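Local coordinates for protein formate dehydrogenase subunit beta (PDB 1H0H) that serves as the electron-transfer subunit of formate dehydrogenase, carrying three [4Fe-4S] clusters that take part in the reversible oxidation of formate to carbon dioxide, at residues Asp64-Ile76 with Val195-His209. Numbering follows the deposited sequence.
Sequences DWLFFPDQCRHCI and VRVIFLTAHNPKLYH. With SF4 (iron/sulfur cluster), chain N; SF4 (iron/sulfur cluster), chain M.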
# COMPACT_ATOMS: atom_id res chain seq x y z
N ASP B 64 26.23 -4.60 -5.58
CA ASP B 64 25.30 -4.25 -6.62
C ASP B 64 24.52 -5.53 -6.92
O ASP B 64 24.90 -6.61 -6.48
CB ASP B 64 26.05 -3.78 -7.86
CG ASP B 64 25.21 -2.88 -8.74
OD1 ASP B 64 23.94 -2.89 -8.69
OD2 ASP B 64 25.75 -2.11 -9.55
N TRP B 65 23.42 -5.40 -7.63
CA TRP B 65 22.60 -6.54 -7.98
C TRP B 65 22.23 -6.36 -9.44
O TRP B 65 21.49 -5.44 -9.81
CB TRP B 65 21.36 -6.54 -7.10
CG TRP B 65 20.70 -7.85 -6.89
CD1 TRP B 65 21.03 -9.05 -7.45
CD2 TRP B 65 19.55 -8.08 -6.07
NE1 TRP B 65 20.17 -10.02 -7.00
CE2 TRP B 65 19.25 -9.45 -6.15
CE3 TRP B 65 18.74 -7.25 -5.25
CZ2 TRP B 65 18.18 -10.03 -5.44
CZ3 TRP B 65 17.69 -7.82 -4.55
CH2 TRP B 65 17.41 -9.19 -4.66
N LEU B 66 22.77 -7.25 -10.27
CA LEU B 66 22.67 -7.14 -11.72
C LEU B 66 21.60 -8.04 -12.28
O LEU B 66 21.57 -9.23 -12.00
CB LEU B 66 24.01 -7.48 -12.38
CG LEU B 66 25.19 -6.68 -11.86
CD1 LEU B 66 26.49 -7.02 -12.61
CD2 LEU B 66 24.90 -5.17 -11.92
N PHE B 67 20.77 -7.45 -13.12
CA PHE B 67 19.63 -8.13 -13.69
C PHE B 67 19.76 -8.26 -15.22
O PHE B 67 20.21 -7.34 -15.88
CB PHE B 67 18.36 -7.36 -13.35
CG PHE B 67 18.20 -7.06 -11.87
CD1 PHE B 67 18.44 -8.03 -10.92
CD2 PHE B 67 17.80 -5.80 -11.44
CE1 PHE B 67 18.30 -7.75 -9.57
CE2 PHE B 67 17.67 -5.52 -10.08
CZ PHE B 67 17.89 -6.50 -9.14
N PHE B 68 19.30 -9.39 -15.74
CA PHE B 68 19.37 -9.71 -17.17
C PHE B 68 18.11 -10.49 -17.57
O PHE B 68 17.99 -11.68 -17.27
CB PHE B 68 20.61 -10.59 -17.39
CG PHE B 68 21.10 -10.62 -18.80
CD1 PHE B 68 21.95 -9.63 -19.28
CD2 PHE B 68 20.77 -11.67 -19.63
CE1 PHE B 68 22.43 -9.67 -20.62
CE2 PHE B 68 21.23 -11.71 -20.94
CZ PHE B 68 22.06 -10.72 -21.43
N PRO B 69 17.17 -9.83 -18.22
CA PRO B 69 15.90 -10.48 -18.63
C PRO B 69 16.12 -11.24 -19.94
O PRO B 69 15.81 -10.76 -21.03
CB PRO B 69 14.95 -9.31 -18.87
CG PRO B 69 15.77 -8.10 -18.98
CD PRO B 69 17.21 -8.41 -18.58
N ASP B 70 16.62 -12.46 -19.79
CA ASP B 70 17.11 -13.29 -20.87
C ASP B 70 15.99 -13.85 -21.75
O ASP B 70 14.89 -14.11 -21.29
CB ASP B 70 17.95 -14.40 -20.24
CG ASP B 70 18.98 -14.95 -21.16
OD1 ASP B 70 19.04 -14.52 -22.33
OD2 ASP B 70 19.77 -15.83 -20.78
N GLN B 71 16.28 -13.96 -23.04
CA GLN B 71 15.39 -14.53 -24.03
C GLN B 71 16.25 -14.76 -25.28
O GLN B 71 17.37 -14.25 -25.38
CB GLN B 71 14.24 -13.57 -24.36
CG GLN B 71 14.75 -12.29 -25.00
CD GLN B 71 13.66 -11.29 -25.42
OE1 GLN B 71 13.42 -10.29 -24.74
NE2 GLN B 71 13.02 -11.54 -26.57
N CYS B 72 15.70 -15.48 -26.26
CA CYS B 72 16.37 -15.70 -27.54
C CYS B 72 16.82 -14.35 -28.14
O CYS B 72 16.10 -13.36 -28.04
CB CYS B 72 15.41 -16.36 -28.50
SG CYS B 72 15.99 -16.42 -30.20
N ARG B 73 17.97 -14.33 -28.79
CA ARG B 73 18.49 -13.08 -29.35
C ARG B 73 17.98 -12.79 -30.76
O ARG B 73 18.27 -11.75 -31.31
CB ARG B 73 20.01 -13.13 -29.44
CG ARG B 73 20.68 -13.47 -28.12
CD ARG B 73 20.49 -12.43 -27.00
NE ARG B 73 21.48 -12.69 -25.95
CZ ARG B 73 21.32 -13.59 -24.99
NH1 ARG B 73 20.21 -14.35 -24.93
NH2 ARG B 73 22.28 -13.75 -24.10
N HIS B 74 17.27 -13.75 -31.34
CA HIS B 74 16.82 -13.66 -32.71
C HIS B 74 17.96 -13.25 -33.63
O HIS B 74 17.92 -12.23 -34.33
CB HIS B 74 15.57 -12.79 -32.82
CG HIS B 74 14.39 -13.42 -32.17
ND1 HIS B 74 13.58 -14.32 -32.83
CD2 HIS B 74 13.95 -13.37 -30.89
CE1 HIS B 74 12.66 -14.77 -31.99
NE2 HIS B 74 12.85 -14.19 -30.82
N CYS B 75 19.01 -14.07 -33.56
CA CYS B 75 20.22 -13.92 -34.36
C CYS B 75 19.93 -13.59 -35.81
O CYS B 75 19.06 -14.20 -36.45
CB CYS B 75 21.05 -15.20 -34.29
SG CYS B 75 21.68 -15.54 -32.64
N ILE B 76 20.66 -12.62 -36.35
CA ILE B 76 20.46 -12.22 -37.73
C ILE B 76 20.71 -13.39 -38.68
O ILE B 76 19.99 -13.58 -39.67
CB ILE B 76 21.38 -11.02 -38.03
CG1 ILE B 76 20.85 -9.80 -37.26
CG2 ILE B 76 21.44 -10.74 -39.54
CD1 ILE B 76 21.84 -8.67 -37.21
N VAL B 195 22.91 -9.85 -33.49
CA VAL B 195 21.62 -10.26 -32.95
C VAL B 195 20.55 -9.19 -33.10
O VAL B 195 20.86 -8.03 -33.34
CB VAL B 195 21.74 -10.62 -31.45
CG1 VAL B 195 22.82 -11.69 -31.26
CG2 VAL B 195 22.07 -9.40 -30.62
N ARG B 196 19.28 -9.57 -32.94
CA ARG B 196 18.20 -8.60 -32.98
C ARG B 196 17.78 -8.12 -31.59
O ARG B 196 17.25 -7.02 -31.44
CB ARG B 196 17.00 -9.15 -33.75
CG ARG B 196 17.26 -9.28 -35.25
CD ARG B 196 16.14 -10.00 -35.98
NE ARG B 196 16.47 -10.14 -37.38
CZ ARG B 196 16.36 -9.15 -38.25
NH1 ARG B 196 15.90 -7.98 -37.84
NH2 ARG B 196 16.72 -9.31 -39.54
N VAL B 197 18.03 -8.93 -30.58
CA VAL B 197 17.76 -8.52 -29.21
C VAL B 197 19.08 -8.01 -28.64
O VAL B 197 19.97 -8.80 -28.27
CB VAL B 197 17.20 -9.69 -28.36
CG1 VAL B 197 16.93 -9.23 -26.92
CG2 VAL B 197 15.91 -10.22 -28.95
N ILE B 198 19.21 -6.69 -28.54
CA ILE B 198 20.47 -6.09 -28.11
C ILE B 198 20.48 -5.65 -26.63
O ILE B 198 19.77 -4.72 -26.27
CB ILE B 198 20.84 -4.87 -28.99
CG1 ILE B 198 20.85 -5.23 -30.49
CG2 ILE B 198 22.23 -4.31 -28.55
CD1 ILE B 198 20.94 -4.00 -31.43
N PHE B 199 21.27 -6.34 -25.79
CA PHE B 199 21.39 -5.95 -24.37
C PHE B 199 22.54 -4.97 -24.11
O PHE B 199 23.65 -5.14 -24.64
CB PHE B 199 21.64 -7.14 -23.47
CG PHE B 199 20.54 -8.15 -23.43
CD1 PHE B 199 20.45 -9.12 -24.41
CD2 PHE B 199 19.62 -8.16 -22.37
CE1 PHE B 199 19.48 -10.07 -24.35
CE2 PHE B 199 18.63 -9.11 -22.31
CZ PHE B 199 18.55 -10.06 -23.32
N LEU B 200 22.24 -3.95 -23.31
CA LEU B 200 23.25 -3.04 -22.80
C LEU B 200 23.54 -3.48 -21.39
O LEU B 200 22.61 -3.72 -20.61
CB LEU B 200 22.75 -1.59 -22.78
CG LEU B 200 23.64 -0.59 -22.04
CD1 LEU B 200 25.02 -0.48 -22.70
CD2 LEU B 200 23.03 0.79 -21.96
N THR B 201 24.82 -3.64 -21.06
CA THR B 201 25.24 -3.93 -19.70
C THR B 201 26.17 -2.83 -19.25
O THR B 201 26.82 -2.20 -20.08
CB THR B 201 25.92 -5.30 -19.57
OG1 THR B 201 26.96 -5.46 -20.56
CG2 THR B 201 24.93 -6.41 -19.82
N ALA B 202 26.22 -2.60 -17.94
CA ALA B 202 27.05 -1.54 -17.41
C ALA B 202 28.44 -2.05 -17.00
O ALA B 202 29.31 -1.27 -16.67
CB ALA B 202 26.35 -0.86 -16.23
N HIS B 203 28.61 -3.37 -17.00
CA HIS B 203 29.86 -3.99 -16.61
C HIS B 203 30.06 -5.23 -17.46
O HIS B 203 29.21 -5.56 -18.28
CB HIS B 203 29.81 -4.41 -15.13
CG HIS B 203 29.23 -3.37 -14.23
ND1 HIS B 203 30.01 -2.44 -13.58
CD2 HIS B 203 27.95 -3.07 -13.92
CE1 HIS B 203 29.24 -1.63 -12.88
NE2 HIS B 203 27.98 -2.00 -13.07
N ASN B 204 31.18 -5.90 -17.26
CA ASN B 204 31.45 -7.17 -17.92
C ASN B 204 30.17 -8.03 -18.02
O ASN B 204 29.59 -8.38 -17.00
CB ASN B 204 32.50 -7.91 -17.12
CG ASN B 204 32.75 -9.31 -17.63
OD1 ASN B 204 32.30 -9.68 -18.71
ND2 ASN B 204 33.49 -10.11 -16.83
N PRO B 205 29.72 -8.29 -19.25
CA PRO B 205 28.55 -9.12 -19.54
C PRO B 205 28.43 -10.42 -18.75
O PRO B 205 27.33 -10.83 -18.34
CB PRO B 205 28.72 -9.44 -21.04
CG PRO B 205 29.36 -8.23 -21.59
CD PRO B 205 30.29 -7.70 -20.48
N LYS B 206 29.58 -11.05 -18.51
CA LYS B 206 29.63 -12.31 -17.79
C LYS B 206 29.27 -12.17 -16.30
O LYS B 206 29.04 -13.16 -15.60
CB LYS B 206 30.98 -13.00 -18.03
CG LYS B 206 31.10 -13.61 -19.45
CD LYS B 206 32.48 -14.21 -19.71
CE LYS B 206 32.59 -14.85 -21.07
NZ LYS B 206 32.02 -14.00 -22.17
N LEU B 207 29.23 -10.95 -15.81
CA LEU B 207 28.79 -10.70 -14.44
C LEU B 207 27.26 -10.73 -14.41
O LEU B 207 26.65 -10.93 -13.35
CB LEU B 207 29.29 -9.35 -13.93
CG LEU B 207 30.79 -9.28 -13.76
CD1 LEU B 207 31.23 -7.90 -13.41
CD2 LEU B 207 31.21 -10.27 -12.69
N TYR B 208 26.64 -10.56 -15.57
CA TYR B 208 25.18 -10.66 -15.66
C TYR B 208 24.74 -12.08 -15.96
O TYR B 208 23.78 -12.59 -15.38
CB TYR B 208 24.62 -9.74 -16.75
CG TYR B 208 24.74 -8.26 -16.46
CD1 TYR B 208 25.97 -7.61 -16.53
CD2 TYR B 208 23.61 -7.51 -16.16
CE1 TYR B 208 26.08 -6.25 -16.27
CE2 TYR B 208 23.70 -6.14 -15.92
CZ TYR B 208 24.93 -5.51 -15.97
OH TYR B 208 25.01 -4.15 -15.71
N HIS B 209 25.45 -12.73 -16.87
CA HIS B 209 25.10 -14.09 -17.27
C HIS B 209 26.24 -14.67 -18.06
O HIS B 209 26.86 -13.97 -18.87
CB HIS B 209 23.82 -14.09 -18.11
CG HIS B 209 23.39 -15.44 -18.57
ND1 HIS B 209 23.40 -16.54 -17.75
CD2 HIS B 209 22.94 -15.87 -19.78
CE1 HIS B 209 22.96 -17.59 -18.42
NE2 HIS B 209 22.68 -17.21 -19.66
FE1 SF4 N . 20.13 -19.27 -30.03
FE2 SF4 N . 17.85 -17.76 -30.44
FE3 SF4 N . 20.27 -17.22 -31.87
FE4 SF4 N . 18.84 -19.53 -32.40
S1 SF4 N . 18.15 -17.31 -32.83
S2 SF4 N . 21.02 -19.44 -32.13
S3 SF4 N . 18.00 -20.03 -30.25
S4 SF4 N . 19.86 -16.99 -29.54
FE1 SF4 M . 7.27 -12.44 -26.68
FE2 SF4 M . 9.08 -11.34 -24.93
FE3 SF4 M . 9.84 -13.38 -26.64
FE4 SF4 M . 8.17 -13.88 -24.51
S1 SF4 M . 10.35 -13.09 -24.45
S2 SF4 M . 7.97 -14.60 -26.68
S3 SF4 M . 6.97 -12.03 -24.34
S4 SF4 M . 9.13 -11.36 -27.37
O HOH W 1 25.80 -1.01 -11.83
O HOH W 2 21.75 -11.00 -14.20
O HOH W 3 16.99 -12.94 -37.47
O HOH W 4 18.05 -11.67 -40.56
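F68 and F199 stack face to face where strands 64-70 and 197-201, antiparallel but belonging to different sheets, pack against each other. The centroids lie 4.1 Å apart with the planes 18° from parallel; H209 CB covers the other face of F68, while P69 O meets the edge of F199. Farther along, L66 CB sits over the Y208 ring in a CH-pi contact, 4.0 Å from its centroid, and T201 CG2 backs the opposite face. R73, bent at chi2 (-64°), brings NE to 3.7 Å from F199 CE1; its NH1 forms a salt bridge with D70 OD1, while D70 OD2 forms one with R53.

Direct backbone hydrogen bonds between the two segments occur at the cluster-binding loop. R73 O accepts from R196 N (2.9 Å), almost in line with the carbonyl, and from V197 N (2.9 Å), which lies above the carbonyl plane. Waters bridge D64 OD2 to H203 NE2, C75 O to R196 NE, and I76 O to R196 NH2; R196 NH1 bonds to K2 O.

C72 SG and C75 SG each bind an iron of one cluster. The chemistry implies an aromatic core flanked by polar contacts at both ends, consistent with the bonds to R73 O, between these ligands in sequence, helping to fix their loop.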